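Excinuclease ABC, subunit A. (PDB 2VF7) probably hydrolyses ATP and binds damaged DNA as a zinc-containing, ABC-type UvrA protein of nucleotide excision repair. Local coordinates at residues A[95-99]-A[386-390]; A[447-453]-A[464-470]; A[484-490]-A[765-770]; A[793-797]-A[836-841]. The protein carries 1 engineered substitution. One frame throughout, in Å; residues are numbered along the deposited sequence.

Contact 1 of 4, residues A[95-99]-A[386-390]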
loop_
_atom_site.group_PDB
_atom_site.type_symbol
_atom_site.label_atom_id
_atom_site.label_comp_id
_atom_site.label_asym_id
_atom_site.label_seq_id
_atom_site.Cartn_x
_atom_site.Cartn_y
_atom_site.Cartn_z
ATOM N N VAL A 95 15.508 -3.358 -4.091
ATOM C CA VAL A 95 15.269 -3.530 -2.653
ATOM C C VAL A 95 16.392 -2.835 -1.861
ATOM O O VAL A 95 17.557 -3.099 -2.102
ATOM C CB VAL A 95 15.240 -5.044 -2.272
ATOM C CG1 VAL A 95 14.800 -5.232 -0.830
ATOM C CG2 VAL A 95 14.318 -5.829 -3.218
ATOM N N ALA A 96 16.047 -1.929 -0.944
ATOM C CA ALA A 96 17.038 -1.365 -0.029
ATOM C C ALA A 96 17.094 -2.215 1.238
ATOM O O ALA A 96 16.060 -2.449 1.879
ATOM C CB ALA A 96 16.730 0.093 0.316
ATOM N N LEU A 97 18.298 -2.684 1.570
ATOM C CA LEU A 97 18.520 -3.440 2.810
ATOM C C LEU A 97 18.718 -2.573 4.066
ATOM O O LEU A 97 18.966 -3.094 5.153
ATOM C CB LEU A 97 19.640 -4.473 2.635
ATOM C CG LEU A 97 19.284 -5.537 1.573
ATOM C CD1 LEU A 97 20.406 -6.523 1.404
ATOM C CD2 LEU A 97 17.961 -6.255 1.899
ATOM N N GLN A 98 18.581 -1.251 3.898
ATOM C CA GLN A 98 18.510 -0.298 5.008
ATOM C C GLN A 98 17.289 0.586 4.874
ATOM O O GLN A 98 16.859 0.907 3.765
ATOM C CB GLN A 98 19.774 0.560 5.079
ATOM C CG GLN A 98 19.807 1.539 6.262
ATOM C CD GLN A 98 21.098 1.473 7.034
ATOM O OE1 GLN A 98 21.922 2.372 6.935
ATOM N NE2 GLN A 98 21.294 0.393 7.803
ATOM N N GLN A 99 16.737 0.988 6.013
ATOM C CA GLN A 99 15.606 1.900 6.048
ATOM C C GLN A 99 16.038 3.352 5.792
ATOM O O GLN A 99 17.191 3.729 6.033
ATOM C CB GLN A 99 14.931 1.789 7.414
ATOM C CG GLN A 99 13.417 1.818 7.402
ATOM C CD GLN A 99 12.858 1.665 8.810
ATOM O OE1 GLN A 99 12.907 2.604 9.615
ATOM N NE2 GLN A 99 12.338 0.468 9.124
ATOM N N GLN A 386 21.327 -4.917 9.185
ATOM C CA GLN A 386 21.518 -4.918 7.745
ATOM C C GLN A 386 22.139 -6.231 7.332
ATOM O O GLN A 386 21.943 -6.659 6.207
ATOM C CB GLN A 386 22.375 -3.737 7.280
ATOM C CG GLN A 386 22.286 -3.476 5.775
ATOM C CD GLN A 386 23.093 -2.292 5.324
ATOM O OE1 GLN A 386 23.078 -1.947 4.158
ATOM N NE2 GLN A 386 23.794 -1.649 6.248
ATOM N N ARG A 387 22.864 -6.860 8.264
ATOM C CA ARG A 387 23.497 -8.157 8.078
ATOM C C ARG A 387 22.502 -9.294 8.258
ATOM O O ARG A 387 22.597 -10.311 7.577
ATOM C CB ARG A 387 24.689 -8.332 9.039
ATOM C CG ARG A 387 26.065 -8.167 8.390
ATOM C CD ARG A 387 27.229 -8.211 9.388
ATOM N NE ARG A 387 27.601 -6.872 9.860
ATOM C CZ ARG A 387 27.790 -6.528 11.134
ATOM N NH1 ARG A 387 27.665 -7.419 12.112
ATOM N NH2 ARG A 387 28.121 -5.280 11.435
ATOM N N LEU A 388 21.563 -9.134 9.187
ATOM C CA LEU A 388 20.441 -10.055 9.332
ATOM C C LEU A 388 19.443 -9.965 8.186
ATOM O O LEU A 388 18.570 -10.818 8.050
ATOM C CB LEU A 388 19.665 -9.741 10.598
ATOM C CG LEU A 388 20.186 -10.127 11.979
ATOM C CD1 LEU A 388 19.267 -9.465 13.002
ATOM C CD2 LEU A 388 20.234 -11.646 12.182
ATOM N N ARG A 389 19.521 -8.893 7.406
ATOM C CA ARG A 389 18.611 -8.704 6.284
ATOM C C ARG A 389 19.240 -9.261 5.016
ATOM O O ARG A 389 18.555 -9.791 4.142
ATOM C CB ARG A 389 18.240 -7.244 6.145
ATOM C CG ARG A 389 16.840 -7.082 5.632
ATOM C CD ARG A 389 15.987 -6.174 6.501
ATOM N NE ARG A 389 15.740 -4.866 5.890
ATOM C CZ ARG A 389 15.018 -4.639 4.785
ATOM N NH1 ARG A 389 14.463 -5.640 4.100
ATOM N NH2 ARG A 389 14.863 -3.393 4.351
ATOM N N LEU A 390 20.560 -9.139 4.957
ATOM C CA LEU A 390 21.388 -9.766 3.958
ATOM C C LEU A 390 21.228 -11.299 4.006
ATOM O O LEU A 390 20.985 -11.942 2.979
ATOM C CB LEU A 390 22.839 -9.362 4.206
ATOM C CG LEU A 390 23.821 -9.597 3.065
ATOM C CD1 LEU A 390 23.368 -8.829 1.854
ATOM C CD2 LEU A 390 25.258 -9.222 3.423
#
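Helix 382-393, whose first turn overlaps the LSPGE form of the ABC signature motif, packs here against Leu-97 and its neighbours, where edge strand 94-96 gives way to a loop that is consistent with the Q-loop. Leu-97 has the largest share of the contact. Its two methyls part over the helix: CD1 meets Leu-390 CD1 at 3.8 Å, the two leucines crossing at about a right angle, while CD2 lies 4.0 Å from Arg-389 CG. Arg-389 bends at chi2 (127°) and again at chi3 (107°), which lays its guanidinium over the backbone of Ala-96 and Leu-97; Leu-97 CA sits 3.9 Å above one face of that group, toward its rim. Arg-389 NH2 comes to 2.9 Å from Ala-96 O, at too poor an angle for a hydrogen bond. The firm polar bond of this arginine goes from NH1 to Ser-68 O of the second subunit. Gln-386, with CG anti to the backbone N (chi1 -164°) and its chain extended beyond, brings CG to 3.4 Å from Leu-97 O and carries its amide on to strand 402-406, where OE1 accepts from Asp-406 N. Exchanging Arg-389 for an alanine would probably cost Ser-68 O of the second subunit its donor and uncover Leu-97 CD2 and the backbone beside it. No hydrogen bond joins the segments; van der Waals contact does, while the polar ends of Gln-386 and Arg-389 bond to strand 402-406 and to the second subunit, consistent with a helix that links the two.

Contact 2 of 4, residues A[447-453]-A[464-470]; sequences ADWLVDV and ILYSGPP
Trp-449 lays its indole across the neighbouring strand at Ser-467 and Gly-468. CB leads away from segment 464-470, but CG stands anti to the backbone N (chi1 -171°) and the ring swings back, Trp-449 CG lying 4.0 Å from Gly-468 O. Further out, Gly-468 CA sits 3.4 Å from the centroid of the six-membered ring of Trp-449, only 4° off its normal, a CH-pi contact; a CB on this glycine would run into Tyr-466 OH on the other face of the sheet. At the edge, Trp-449 NE1 donates to Ser-467 OG (2.8 Å) along a bent path of 139°, and this hydroxyl also bonds Lys-32 O. Trp-449 CZ3 meets Pro-469 CD obliquely, at 3.7 Å, while a second ring, Phe-15, packs edge-to-face with the indole. Behind the tryptophan the backbones pair antiparallel: Leu-450 and Gly-468 exchange two hydrogen bonds, and Asp-452 N donates to Tyr-466 O at 3.0 Å. Leu-465 N then reaches Asp-452 O (2.7 Å); two residues, Leu-465 and Tyr-466, thus stand across from the single Asp-452. The buried carboxylate of Asp-452 is held by Ser-479, Thr-481 and Thr-42. Beyond the bulge, Ile-464 CD1 packs on Val-453 CG2 at 4.1 Å and also on Val-451. A beta hairpin with a classic bulge results; it closes one end of an ABC-type ATPase sheet, next to the strand that leads into the P-loop.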
loop_
_atom_site.group_PDB
_atom_site.type_symbol
_atom_site.label_atom_id
_atom_site.label_comp_id
_atom_site.label_asym_id
_atom_site.label_seq_id
_atom_site.Cartn_x
_atom_site.Cartn_y
_atom_site.Cartn_z
ATOM N N ALA A 447 35.622 -5.363 -5.355
ATOM C CA ALA A 447 34.462 -5.048 -6.160
ATOM C C ALA A 447 34.713 -5.224 -7.664
ATOM O O ALA A 447 35.828 -5.013 -8.137
ATOM C CB ALA A 447 33.999 -3.623 -5.855
ATOM N N ASP A 448 33.661 -5.603 -8.396
ATOM C CA ASP A 448 33.717 -5.783 -9.843
ATOM C C ASP A 448 33.889 -4.424 -10.536
ATOM O O ASP A 448 34.618 -4.303 -11.519
ATOM C CB ASP A 448 32.443 -6.483 -10.351
ATOM C CG ASP A 448 32.302 -7.935 -9.842
ATOM O OD1 ASP A 448 31.202 -8.330 -9.378
ATOM O OD2 ASP A 448 33.282 -8.691 -9.924
ATOM N N TRP A 449 33.218 -3.408 -10.002
ATOM C CA TRP A 449 33.182 -2.075 -10.592
ATOM C C TRP A 449 33.103 -1.053 -9.449
ATOM O O TRP A 449 32.612 -1.362 -8.349
ATOM C CB TRP A 449 31.940 -1.984 -11.479
ATOM C CG TRP A 449 31.767 -0.775 -12.383
ATOM C CD1 TRP A 449 31.114 0.381 -12.077
ATOM C CD2 TRP A 449 32.155 -0.658 -13.764
ATOM N NE1 TRP A 449 31.107 1.227 -13.156
ATOM C CE2 TRP A 449 31.727 0.609 -14.211
ATOM C CE3 TRP A 449 32.837 -1.494 -14.657
ATOM C CZ2 TRP A 449 31.970 1.069 -15.501
ATOM C CZ3 TRP A 449 33.083 -1.035 -15.941
ATOM C CH2 TRP A 449 32.654 0.241 -16.350
ATOM N N LEU A 450 33.594 0.160 -9.698
ATOM C CA LEU A 450 33.451 1.208 -8.701
ATOM C C LEU A 450 33.151 2.585 -9.268
ATOM O O LEU A 450 33.644 2.952 -10.315
ATOM C CB LEU A 450 34.649 1.209 -7.738
ATOM C CG LEU A 450 35.818 2.161 -7.843
ATOM C CD1 LEU A 450 35.427 3.573 -7.397
ATOM C CD2 LEU A 450 36.928 1.611 -6.967
ATOM N N VAL A 451 32.309 3.330 -8.564
ATOM C CA VAL A 451 31.967 4.705 -8.922
ATOM C C VAL A 451 32.478 5.677 -7.845
ATOM O O VAL A 451 31.942 5.708 -6.728
ATOM C CB VAL A 451 30.445 4.882 -9.075
ATOM C CG1 VAL A 451 30.130 6.216 -9.718
ATOM C CG2 VAL A 451 29.821 3.713 -9.877
ATOM N N ASP A 452 33.508 6.459 -8.186
ATOM C CA ASP A 452 34.094 7.428 -7.244
ATOM C C ASP A 452 33.537 8.818 -7.500
ATOM O O ASP A 452 33.661 9.368 -8.604
ATOM C CB ASP A 452 35.637 7.433 -7.297
ATOM C CG ASP A 452 36.272 7.984 -6.014
ATOM O OD1 ASP A 452 37.106 8.924 -6.102
ATOM O OD2 ASP A 452 35.953 7.473 -4.910
ATOM N N VAL A 453 32.934 9.374 -6.456
ATOM C CA VAL A 453 32.154 10.603 -6.543
ATOM C C VAL A 453 32.881 11.814 -5.902
ATOM O O VAL A 453 33.444 11.716 -4.807
ATOM C CB VAL A 453 30.735 10.410 -5.914
ATOM C CG1 VAL A 453 29.977 11.700 -5.875
ATOM C CG2 VAL A 453 29.920 9.383 -6.686
ATOM N N ILE A 464 31.599 12.755 -11.070
ATOM C CA ILE A 464 32.067 11.378 -11.211
ATOM C C ILE A 464 33.518 11.457 -11.564
ATOM O O ILE A 464 33.879 11.999 -12.599
ATOM C CB ILE A 464 31.274 10.582 -12.319
ATOM C CG1 ILE A 464 29.753 10.593 -12.061
ATOM C CG2 ILE A 464 31.804 9.154 -12.483
ATOM C CD1 ILE A 464 29.343 10.191 -10.665
ATOM N N LEU A 465 34.358 10.945 -10.678
ATOM C CA LEU A 465 35.789 10.938 -10.934
ATOM C C LEU A 465 36.165 9.727 -11.775
ATOM O O LEU A 465 37.059 9.791 -12.630
ATOM C CB LEU A 465 36.567 10.942 -9.621
ATOM C CG LEU A 465 36.143 11.985 -8.584
ATOM C CD1 LEU A 465 37.190 12.083 -7.502
ATOM C CD2 LEU A 465 35.864 13.351 -9.208
ATOM N N TYR A 466 35.461 8.626 -11.529
ATOM C CA TYR A 466 35.761 7.350 -12.156
ATOM C C TYR A 466 34.539 6.436 -12.166
ATOM O O TYR A 466 33.799 6.392 -11.207
ATOM C CB TYR A 466 36.937 6.681 -11.429
ATOM C CG TYR A 466 37.408 5.376 -12.051
ATOM C CD1 TYR A 466 38.006 5.371 -13.303
ATOM C CD2 TYR A 466 37.238 4.150 -11.378
ATOM C CE1 TYR A 466 38.421 4.204 -13.876
ATOM C CE2 TYR A 466 37.648 2.969 -11.950
ATOM C CZ TYR A 466 38.249 3.003 -13.209
ATOM O OH TYR A 466 38.679 1.851 -13.836
ATOM N N SER A 467 34.316 5.745 -13.281
ATOM C CA SER A 467 33.418 4.594 -13.316
ATOM C C SER A 467 34.122 3.468 -14.083
ATOM O O SER A 467 34.281 3.544 -15.291
ATOM C CB SER A 467 32.074 4.974 -13.962
ATOM O OG SER A 467 31.122 3.916 -13.898
ATOM N N GLY A 468 34.569 2.442 -13.370
ATOM C CA GLY A 468 35.228 1.289 -13.981
ATOM C C GLY A 468 35.711 0.330 -12.901
ATOM O O GLY A 468 35.499 0.593 -11.716
ATOM N N PRO A 469 36.361 -0.786 -13.297
ATOM C CA PRO A 469 37.013 -1.699 -12.345
ATOM C C PRO A 469 37.971 -0.944 -11.412
ATOM O O PRO A 469 38.569 0.048 -11.830
ATOM C CB PRO A 469 37.823 -2.633 -13.253
ATOM C CG PRO A 469 37.110 -2.615 -14.555
ATOM C CD PRO A 469 36.517 -1.243 -14.694
ATOM N N PRO A 470 38.121 -1.401 -10.154
ATOM C CA PRO A 470 39.013 -0.727 -9.189
ATOM C C PRO A 470 40.419 -0.382 -9.684
ATOM O O PRO A 470 40.903 0.706 -9.390
ATOM C CB PRO A 470 39.077 -1.721 -8.033
ATOM C CG PRO A 470 37.713 -2.345 -8.050
ATOM C CD PRO A 470 37.433 -2.548 -9.531
#

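Contact 3 of 4, residues A[484-490]-A[765-770]; sequences YLFADRH and HPADVE
Tyr-484 OH is the polar meeting point of this contact: as modelled, it donates to Glu-770 OE1 and accepts from Arg-489 NH2, though its place is doubtful because it lies too close to the carboxylate. The pattern of partners therefore says more than the lengths. Carboxylate and phenol ring stand almost upright to each other, 79° apart, with OE1 at the ring's edge. Arg-489 closes the triangle with a long salt bridge from Arg-489 NH2 to Glu-770 OE2 (3.6 Å); this oxygen lies well out of the guanidinium plane, and the attraction is one of charge alone. The tyrosine ring itself is sandwiched. Over one face of the Tyr-484 ring lies Arg-489 CB, 3.5 Å above the plane; over the opposite face Pro-766 CB makes a CH-pi contact, 3.9 Å from the centroid. Ala-767 CB fills in beside Tyr-484 CE1 at 3.7 Å. CG of Tyr-484, anti to its carbonyl carbon (chi1 -78°), sends the ring out toward the start of helix 766-781. That start is a capping box of His-765 and Asp-768: Ala-767 N donates to His-765 ND1 (3.1 Å), and His-765 N to Asp-768 OD2. Asp-768 OD2 is also hydrogen-bonded to Ser-45 OG of the first P-loop, near a bound ADP. The arrangement is consistent with a D-loop running into a capped helix and set against the Walker A loop of the other nucleotide-binding unit, as in head-to-tail ABC ATPases.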
loop_
_atom_site.group_PDB
_atom_site.type_symbol
_atom_site.label_atom_id
_atom_site.label_comp_id
_atom_site.label_asym_id
_atom_site.label_seq_id
_atom_site.Cartn_x
_atom_site.Cartn_y
_atom_site.Cartn_z
ATOM N N TYR A 484 44.522 6.407 -0.927
ATOM C CA TYR A 484 44.580 5.441 0.163
ATOM C C TYR A 484 44.755 4.031 -0.378
ATOM O O TYR A 484 45.504 3.233 0.172
ATOM C CB TYR A 484 43.347 5.576 1.073
ATOM C CG TYR A 484 43.498 6.767 1.988
ATOM C CD1 TYR A 484 43.125 8.041 1.567
ATOM C CD2 TYR A 484 44.084 6.631 3.251
ATOM C CE1 TYR A 484 43.306 9.145 2.382
ATOM C CE2 TYR A 484 44.266 7.735 4.081
ATOM C CZ TYR A 484 43.879 8.988 3.634
ATOM O OH TYR A 484 44.053 10.086 4.438
ATOM N N LEU A 485 44.099 3.765 -1.497
ATOM C CA LEU A 485 44.048 2.435 -2.083
ATOM C C LEU A 485 45.360 2.060 -2.785
ATOM O O LEU A 485 45.804 0.909 -2.693
ATOM C CB LEU A 485 42.847 2.358 -3.046
ATOM C CG LEU A 485 42.064 1.070 -3.303
ATOM C CD1 LEU A 485 41.323 0.595 -2.071
ATOM C CD2 LEU A 485 41.095 1.301 -4.449
ATOM N N PHE A 486 45.991 3.025 -3.458
ATOM C CA PHE A 486 47.170 2.743 -4.291
ATOM C C PHE A 486 48.423 3.592 -4.023
ATOM O O PHE A 486 49.519 3.201 -4.429
ATOM C CB PHE A 486 46.830 2.839 -5.790
ATOM C CG PHE A 486 45.704 1.945 -6.231
ATOM C CD1 PHE A 486 45.772 0.562 -6.051
ATOM C CD2 PHE A 486 44.578 2.486 -6.850
ATOM C CE1 PHE A 486 44.724 -0.262 -6.460
ATOM C CE2 PHE A 486 43.537 1.673 -7.264
ATOM C CZ PHE A 486 43.612 0.297 -7.073
ATOM N N ALA A 487 48.277 4.745 -3.374
ATOM C CA ALA A 487 49.412 5.671 -3.229
ATOM C C ALA A 487 49.978 5.776 -1.818
ATOM O O ALA A 487 50.954 6.501 -1.602
ATOM C CB ALA A 487 49.063 7.057 -3.767
ATOM N N ASP A 488 49.360 5.060 -0.872
ATOM C CA ASP A 488 49.862 4.926 0.500
ATOM C C ASP A 488 49.800 6.239 1.303
ATOM O O ASP A 488 50.835 6.750 1.768
ATOM C CB ASP A 488 51.299 4.356 0.479
ATOM C CG ASP A 488 51.722 3.744 1.808
ATOM O OD1 ASP A 488 52.949 3.730 2.074
ATOM O OD2 ASP A 488 50.838 3.274 2.573
ATOM N N ARG A 489 48.594 6.786 1.462
ATOM C CA ARG A 489 48.406 7.963 2.310
ATOM C C ARG A 489 48.415 7.581 3.782
ATOM O O ARG A 489 47.470 6.949 4.275
ATOM C CB ARG A 489 47.110 8.722 1.993
ATOM C CG ARG A 489 47.176 9.635 0.791
ATOM C CD ARG A 489 46.708 11.087 1.063
ATOM N NE ARG A 489 45.677 11.256 2.098
ATOM C CZ ARG A 489 44.893 12.334 2.227
ATOM N NH1 ARG A 489 44.989 13.355 1.379
ATOM N NH2 ARG A 489 44.001 12.394 3.207
ATOM N N HIS A 490 49.496 7.958 4.464
ATOM C CA HIS A 490 49.581 7.895 5.926
ATOM C C HIS A 490 49.519 9.297 6.509
ATOM O O HIS A 490 49.848 10.286 5.843
ATOM C CB HIS A 490 50.925 7.317 6.409
ATOM C CG HIS A 490 51.220 5.924 5.950
ATOM N ND1 HIS A 490 52.501 5.504 5.654
ATOM C CD2 HIS A 490 50.417 4.852 5.752
ATOM C CE1 HIS A 490 52.472 4.236 5.285
ATOM N NE2 HIS A 490 51.219 3.818 5.332
ATOM N N HIS A 765 35.084 8.641 5.419
ATOM C CA HIS A 765 36.095 8.192 4.482
ATOM C C HIS A 765 37.469 8.102 5.192
ATOM O O HIS A 765 37.712 8.836 6.154
ATOM C CB HIS A 765 36.104 9.155 3.296
ATOM C CG HIS A 765 36.947 8.702 2.150
ATOM N ND1 HIS A 765 38.262 9.086 1.996
ATOM C CD2 HIS A 765 36.669 7.896 1.103
ATOM C CE1 HIS A 765 38.758 8.536 0.905
ATOM N NE2 HIS A 765 37.810 7.808 0.345
ATOM N N PRO A 766 38.359 7.169 4.767
ATOM C CA PRO A 766 39.711 7.191 5.339
ATOM C C PRO A 766 40.347 8.589 5.410
ATOM O O PRO A 766 41.098 8.854 6.333
ATOM C CB PRO A 766 40.495 6.276 4.388
ATOM C CG PRO A 766 39.480 5.294 3.942
ATOM C CD PRO A 766 38.190 6.032 3.834
ATOM N N ALA A 767 40.042 9.460 4.445
ATOM C CA ALA A 767 40.576 10.820 4.422
ATOM C C ALA A 767 39.910 11.723 5.458
ATOM O O ALA A 767 40.544 12.646 5.972
ATOM C CB ALA A 767 40.448 11.428 3.034
ATOM N N ASP A 768 38.638 11.462 5.750
ATOM C CA ASP A 768 37.886 12.243 6.723
ATOM C C ASP A 768 38.406 11.978 8.131
ATOM O O ASP A 768 38.475 12.890 8.943
ATOM C CB ASP A 768 36.383 11.905 6.700
ATOM C CG ASP A 768 35.645 12.395 5.439
ATOM O OD1 ASP A 768 35.966 13.465 4.861
ATOM O OD2 ASP A 768 34.684 11.703 5.047
ATOM N N VAL A 769 38.757 10.731 8.431
ATOM C CA VAL A 769 39.067 10.362 9.806
ATOM C C VAL A 769 40.324 11.060 10.307
ATOM O O VAL A 769 40.411 11.399 11.484
ATOM C CB VAL A 769 39.041 8.805 10.075
ATOM C CG1 VAL A 769 38.702 8.014 8.836
ATOM C CG2 VAL A 769 40.332 8.296 10.727
ATOM N N GLU A 770 41.264 11.315 9.398
ATOM C CA GLU A 770 42.430 12.135 9.690
ATOM C C GLU A 770 42.046 13.494 10.313
ATOM O O GLU A 770 42.609 13.893 11.340
ATOM C CB GLU A 770 43.280 12.331 8.427
ATOM C CG GLU A 770 43.681 11.023 7.717
ATOM C CD GLU A 770 44.941 11.143 6.842
ATOM O OE1 GLU A 770 45.467 10.082 6.426
ATOM O OE2 GLU A 770 45.402 12.277 6.555
#

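Contact 4 of 4, residues A[793-797]-A[836-841]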
loop_
_atom_site.group_PDB
_atom_site.type_symbol
_atom_site.label_atom_id
_atom_site.label_comp_id
_atom_site.label_asym_id
_atom_site.label_seq_id
_atom_site.Cartn_x
_atom_site.Cartn_y
_atom_site.Cartn_z
ATOM N N MET A 793 41.293 -0.218 12.282
ATOM C CA MET A 793 42.653 -0.235 12.756
ATOM C C MET A 793 43.391 1.054 12.463
ATOM O O MET A 793 44.396 1.332 13.093
ATOM C CB MET A 793 43.384 -1.447 12.176
ATOM C CG MET A 793 42.756 -2.800 12.567
ATOM S SD MET A 793 42.510 -3.049 14.346
ATOM C CE MET A 793 40.918 -3.879 14.412
ATOM N N GLN A 794 42.877 1.842 11.520
ATOM C CA GLN A 794 43.405 3.182 11.212
ATOM C C GLN A 794 43.375 4.053 12.466
ATOM O O GLN A 794 44.347 4.726 12.786
ATOM C CB GLN A 794 42.588 3.851 10.076
ATOM C CG GLN A 794 43.113 5.233 9.598
ATOM C CD GLN A 794 42.121 5.991 8.690
ATOM O OE1 GLN A 794 40.913 5.701 8.672
ATOM N NE2 GLN A 794 42.629 6.977 7.948
ATOM N N VAL A 795 42.244 4.009 13.162
ATOM C CA VAL A 795 42.005 4.800 14.358
ATOM C C VAL A 795 42.636 4.179 15.598
ATOM O O VAL A 795 43.139 4.890 16.468
ATOM C CB VAL A 795 40.485 4.982 14.588
ATOM C CG1 VAL A 795 40.205 5.504 15.997
ATOM C CG2 VAL A 795 39.914 5.927 13.552
ATOM N N VAL A 796 42.592 2.856 15.676
ATOM C CA VAL A 796 43.184 2.095 16.782
ATOM C C VAL A 796 44.716 2.233 16.811
ATOM O O VAL A 796 45.334 2.169 17.863
ATOM C CB VAL A 796 42.730 0.614 16.719
ATOM C CG1 VAL A 796 43.374 -0.241 17.821
ATOM C CG2 VAL A 796 41.225 0.544 16.829
ATOM N N ALA A 797 45.302 2.459 15.642
ATOM C CA ALA A 797 46.730 2.629 15.479
ATOM C C ALA A 797 47.250 3.990 15.983
ATOM O O ALA A 797 48.451 4.159 16.188
ATOM C CB ALA A 797 47.101 2.417 14.021
ATOM N N TYR A 836 45.948 -7.722 12.462
ATOM C CA TYR A 836 45.364 -6.596 11.710
ATOM C C TYR A 836 45.828 -5.225 12.215
ATOM O O TYR A 836 46.009 -4.296 11.423
ATOM C CB TYR A 836 43.821 -6.675 11.727
ATOM C CG TYR A 836 43.298 -7.890 10.999
ATOM C CD1 TYR A 836 42.890 -9.020 11.697
ATOM C CD2 TYR A 836 43.245 -7.919 9.592
ATOM C CE1 TYR A 836 42.431 -10.145 11.026
ATOM C CE2 TYR A 836 42.777 -9.029 8.913
ATOM C CZ TYR A 836 42.375 -10.150 9.636
ATOM O OH TYR A 836 41.932 -11.287 8.964
ATOM N N LEU A 837 45.996 -5.103 13.532
ATOM C CA LEU A 837 46.591 -3.913 14.131
ATOM C C LEU A 837 48.026 -3.782 13.625
ATOM O O LEU A 837 48.450 -2.702 13.237
ATOM C CB LEU A 837 46.572 -3.995 15.663
ATOM C CG LEU A 837 46.229 -2.761 16.523
ATOM C CD1 LEU A 837 46.687 -2.976 17.935
ATOM C CD2 LEU A 837 46.768 -1.428 15.999
ATOM N N ARG A 838 48.750 -4.898 13.618
ATOM C CA ARG A 838 50.134 -4.975 13.129
ATOM C C ARG A 838 50.306 -4.525 11.664
ATOM O O ARG A 838 51.221 -3.774 11.356
ATOM C CB ARG A 838 50.642 -6.399 13.330
ATOM C CG ARG A 838 52.115 -6.619 13.146
ATOM C CD ARG A 838 52.398 -8.132 13.033
ATOM N NE ARG A 838 51.834 -8.878 14.166
ATOM C CZ ARG A 838 51.247 -10.068 14.082
ATOM N NH1 ARG A 838 51.126 -10.684 12.908
ATOM N NH2 ARG A 838 50.791 -10.649 15.196
ATOM N N ALA A 839 49.428 -4.982 10.770
ATOM C CA ALA A 839 49.404 -4.521 9.377
ATOM C C ALA A 839 49.173 -3.004 9.250
ATOM O O ALA A 839 49.750 -2.358 8.369
ATOM C CB ALA A 839 48.361 -5.293 8.581
ATOM N N ALA A 840 48.321 -2.465 10.130
ATOM C CA ALA A 840 48.038 -1.023 10.275
ATOM C C ALA A 840 49.219 -0.200 10.778
ATOM O O ALA A 840 49.378 0.961 10.413
ATOM C CB ALA A 840 46.878 -0.830 11.217
ATOM N N LEU A 841 50.041 -0.806 11.630
ATOM C CA LEU A 841 51.166 -0.115 12.236
ATOM C C LEU A 841 52.377 -0.100 11.322
ATOM O O LEU A 841 52.761 -1.121 10.730
ATOM C CB LEU A 841 51.515 -0.726 13.596
ATOM C CG LEU A 841 50.589 -0.427 14.779
ATOM C CD1 LEU A 841 50.664 -1.545 15.775
ATOM C CD2 LEU A 841 50.960 0.879 15.444
#
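Two successive torsions near -60° (chi1 -60°, chi2 -53°) coil the Met-793 side chain against helix 834-840, with CG anti to the carbonyl carbon. Met-793 CB, set by the backbone, meets Ala-840 CB at 3.7 Å, and the torsions carry the rest of the chain on: Met-793 CG lies 3.8 Å from Tyr-836 O, and Met-793 SD rests 4.3 Å from Leu-837 CG. The thioether thus runs along one turn of the C-terminal helix, touching backbone as well as side chains. One turn on, Val-796 holds CG1 anti to its backbone N (chi1 177°) and sets that methyl 4.0 Å from Leu-837 CG, the two side chains crossing at about a right angle. Leu-837 CD2 goes on to Ala-797 CA, at 4.1 Å. At the other end Ala-797 CB faces Ala-840 CB at 4.3 Å and also touches Leu-841 CD2. No hydrogen bond links the segments; the contact is van der Waals packing, mostly of carbon and sulfur, and the phenol of Tyr-836 turns away toward Pro-414. With an alanine in place of Met-793, the CG and SD surface over Tyr-836 and Leu-837 would be lost, which is likely to open a gap between the helices. The side chain of Val-796 also packs on Ser-527 and Thr-529 of strand 525-529. In this ABC ATPase domain the short helix 793-796, after what is probably the H-loop, is covered by the chain's last helix.

From the N terminus, contact 1 closes first, across 286 residues that include one zinc site and the UvrA DNA-binding region, joining edge strand 94-96 to helix 382-393. Contact 2 follows, a hairpin with ten intervening residues at the far end of the same six-stranded sheet. Contact 3 spans 274 residues that carry the second P-loop and the second zinc site, and ties helix 480-487 to helix 766-781. Contact 4 turns back the last stretch of chain. All four lie in series; none nests or crosses. Contacts 2 and 3 touch through Pro-470 and Phe-486, contacts 3 and 4 through Pro-766 and Gln-794, making a continuous row. Contact 1 stands apart, nearest atoms about 13 Å from contact 4.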